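Local coordinates for protein glycoside hydrolase, GH17 family (Formosa sp. Hel1_33_131, PDB 6FCG) that probably hydrolyses internal beta-1,3-glucosidic bonds of the algal storage glucan laminarin, acting as an endo-laminarinase, at residues P252-V257 and N275-Y280. Sequence-based numbering, arbitrary orientation.
Sequences PIFWGV and NRAKTY
Phe254 and Tyr280 form the apolar half of this contact, a worked example of how a loop without regular structure is held to a long helix by aromatic stacking and by backbone carbonyls offered to an arginine. Their rings stack face to face, with centroids 4.3 Å apart and planes inclined by 25°. Phe254 CD2 lies over the rim of the tyrosine face, 3.6 Å from Tyr280 CD1. The phenyl group is brought there by a first torsion of 77°, which places CG between the backbone N and the carbonyl carbon. One turn earlier on the helix, Ala277 adds its CB, 4.1 Å from Phe254 CE1, while Trp255 CB lies against the opposite face of the phenyl ring, toward its rim. With an alanine in place of Phe254, one face of Tyr280 would probably lose its stacking partner and a gap would open beside Ala277.

The polar half belongs to Arg276, whose chain bends at chi3 and presents the guanidinium edge to the loop. Its NH2 donates to Gly256 O at 2.8 Å, with the donor tilted 34° from the carbonyl plane; NE makes a weak, bent bond to Phe254 O at 3.2 Å. NH2 also forms a salt bridge with Glu261, and Tyr280 OH bonds to Asp247 and Asn251, linking the stack to helix 244-250 and the loop after it.

Two carbonyls thus share one guanidinium, Gly256 O firmly and Phe254 O weakly, so its N-H groups, together with the stack, hold the loop leading into strand 257-258 against helix 266-294 of the barrel's outer layer, and Glu261 probably balances part of the charge.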
# COMPACT_ATOMS: atom_id res chain seq x y z
N PRO A 252 16.14 -11.07 8.59
CA PRO A 252 15.11 -11.86 9.26
C PRO A 252 15.06 -13.35 8.98
O PRO A 252 14.09 -13.99 9.40
CB PRO A 252 13.82 -11.18 8.79
CG PRO A 252 14.15 -10.62 7.46
CD PRO A 252 15.62 -10.31 7.44
N ILE A 253 16.08 -13.92 8.35
CA ILE A 253 16.02 -15.31 7.88
C ILE A 253 15.85 -16.33 9.03
O ILE A 253 15.25 -17.38 8.84
CB ILE A 253 17.18 -15.68 6.93
CG1 ILE A 253 17.12 -14.97 5.54
CG2 ILE A 253 17.21 -17.18 6.62
CD1 ILE A 253 16.74 -13.49 5.46
N PHE A 254 16.29 -15.96 10.23
CA PHE A 254 16.19 -16.79 11.45
C PHE A 254 14.87 -16.63 12.23
O PHE A 254 14.59 -17.38 13.16
CB PHE A 254 17.36 -16.44 12.40
CG PHE A 254 17.17 -15.14 13.15
CD1 PHE A 254 16.51 -15.13 14.38
CD2 PHE A 254 17.59 -13.93 12.60
CE1 PHE A 254 16.30 -13.94 15.05
CE2 PHE A 254 17.37 -12.74 13.28
CZ PHE A 254 16.72 -12.74 14.50
N TRP A 255 14.09 -15.61 11.88
CA TRP A 255 12.97 -15.16 12.71
C TRP A 255 11.63 -15.52 12.08
O TRP A 255 11.32 -15.09 10.97
CB TRP A 255 13.05 -13.64 12.88
CG TRP A 255 11.95 -13.04 13.67
CD1 TRP A 255 10.99 -12.20 13.21
CD2 TRP A 255 11.70 -13.23 15.05
NE1 TRP A 255 10.16 -11.87 14.21
CE2 TRP A 255 10.57 -12.49 15.36
CE3 TRP A 255 12.31 -13.97 16.05
CZ2 TRP A 255 10.02 -12.46 16.64
CZ3 TRP A 255 11.78 -13.94 17.32
CH2 TRP A 255 10.65 -13.19 17.61
N GLY A 256 10.86 -16.32 12.79
CA GLY A 256 9.52 -16.65 12.39
C GLY A 256 8.99 -17.92 13.01
O GLY A 256 9.60 -18.50 13.91
N VAL A 257 7.80 -18.30 12.55
CA VAL A 257 7.22 -19.62 12.80
C VAL A 257 7.29 -20.31 11.44
O VAL A 257 6.72 -19.81 10.47
CB VAL A 257 5.77 -19.50 13.30
CG1 VAL A 257 5.18 -20.87 13.57
CG2 VAL A 257 5.73 -18.67 14.57
N ASN A 275 14.39 -19.27 20.88
CA ASN A 275 15.62 -20.05 20.88
C ASN A 275 16.48 -19.79 19.65
O ASN A 275 17.70 -19.72 19.75
CB ASN A 275 15.35 -21.54 21.03
CG ASN A 275 16.64 -22.30 21.28
OD1 ASN A 275 17.11 -22.38 22.41
ND2 ASN A 275 17.22 -22.86 20.22
N ARG A 276 15.86 -19.64 18.49
CA ARG A 276 16.62 -19.29 17.29
C ARG A 276 17.34 -17.92 17.44
O ARG A 276 18.44 -17.75 16.91
CB ARG A 276 15.74 -19.31 16.03
CG ARG A 276 15.63 -20.68 15.34
CD ARG A 276 14.90 -20.56 14.00
NE ARG A 276 13.48 -20.25 14.18
CZ ARG A 276 12.49 -21.14 14.31
NH1 ARG A 276 12.72 -22.44 14.26
NH2 ARG A 276 11.24 -20.72 14.51
N ALA A 277 16.69 -16.98 18.12
CA ALA A 277 17.26 -15.67 18.38
C ALA A 277 18.48 -15.76 19.26
O ALA A 277 19.49 -15.06 19.04
CB ALA A 277 16.21 -14.76 19.02
N LYS A 278 18.40 -16.58 20.30
CA LYS A 278 19.54 -16.84 21.17
C LYS A 278 20.69 -17.45 20.37
O LYS A 278 21.81 -16.99 20.43
CB LYS A 278 19.14 -17.76 22.31
CG LYS A 278 20.29 -18.33 23.12
CD LYS A 278 20.08 -19.82 23.30
CE LYS A 278 21.01 -20.34 24.38
NZ LYS A 278 20.99 -21.82 24.51
N THR A 279 20.39 -18.48 19.62
CA THR A 279 21.40 -19.16 18.83
C THR A 279 22.09 -18.27 17.82
O THR A 279 23.29 -18.42 17.53
CB THR A 279 20.65 -20.33 18.12
OG1 THR A 279 20.65 -21.46 18.99
CG2 THR A 279 21.24 -20.66 16.79
N TYR A 280 21.31 -17.35 17.25
CA TYR A 280 21.84 -16.38 16.31
C TYR A 280 22.93 -15.53 16.97
O TYR A 280 23.97 -15.28 16.37
CB TYR A 280 20.69 -15.51 15.84
CG TYR A 280 20.99 -14.56 14.75
CD1 TYR A 280 20.98 -14.98 13.42
CD2 TYR A 280 21.25 -13.23 15.03
CE1 TYR A 280 21.24 -14.09 12.39
CE2 TYR A 280 21.51 -12.33 14.02
CZ TYR A 280 21.51 -12.75 12.70
OH TYR A 280 21.78 -11.83 11.70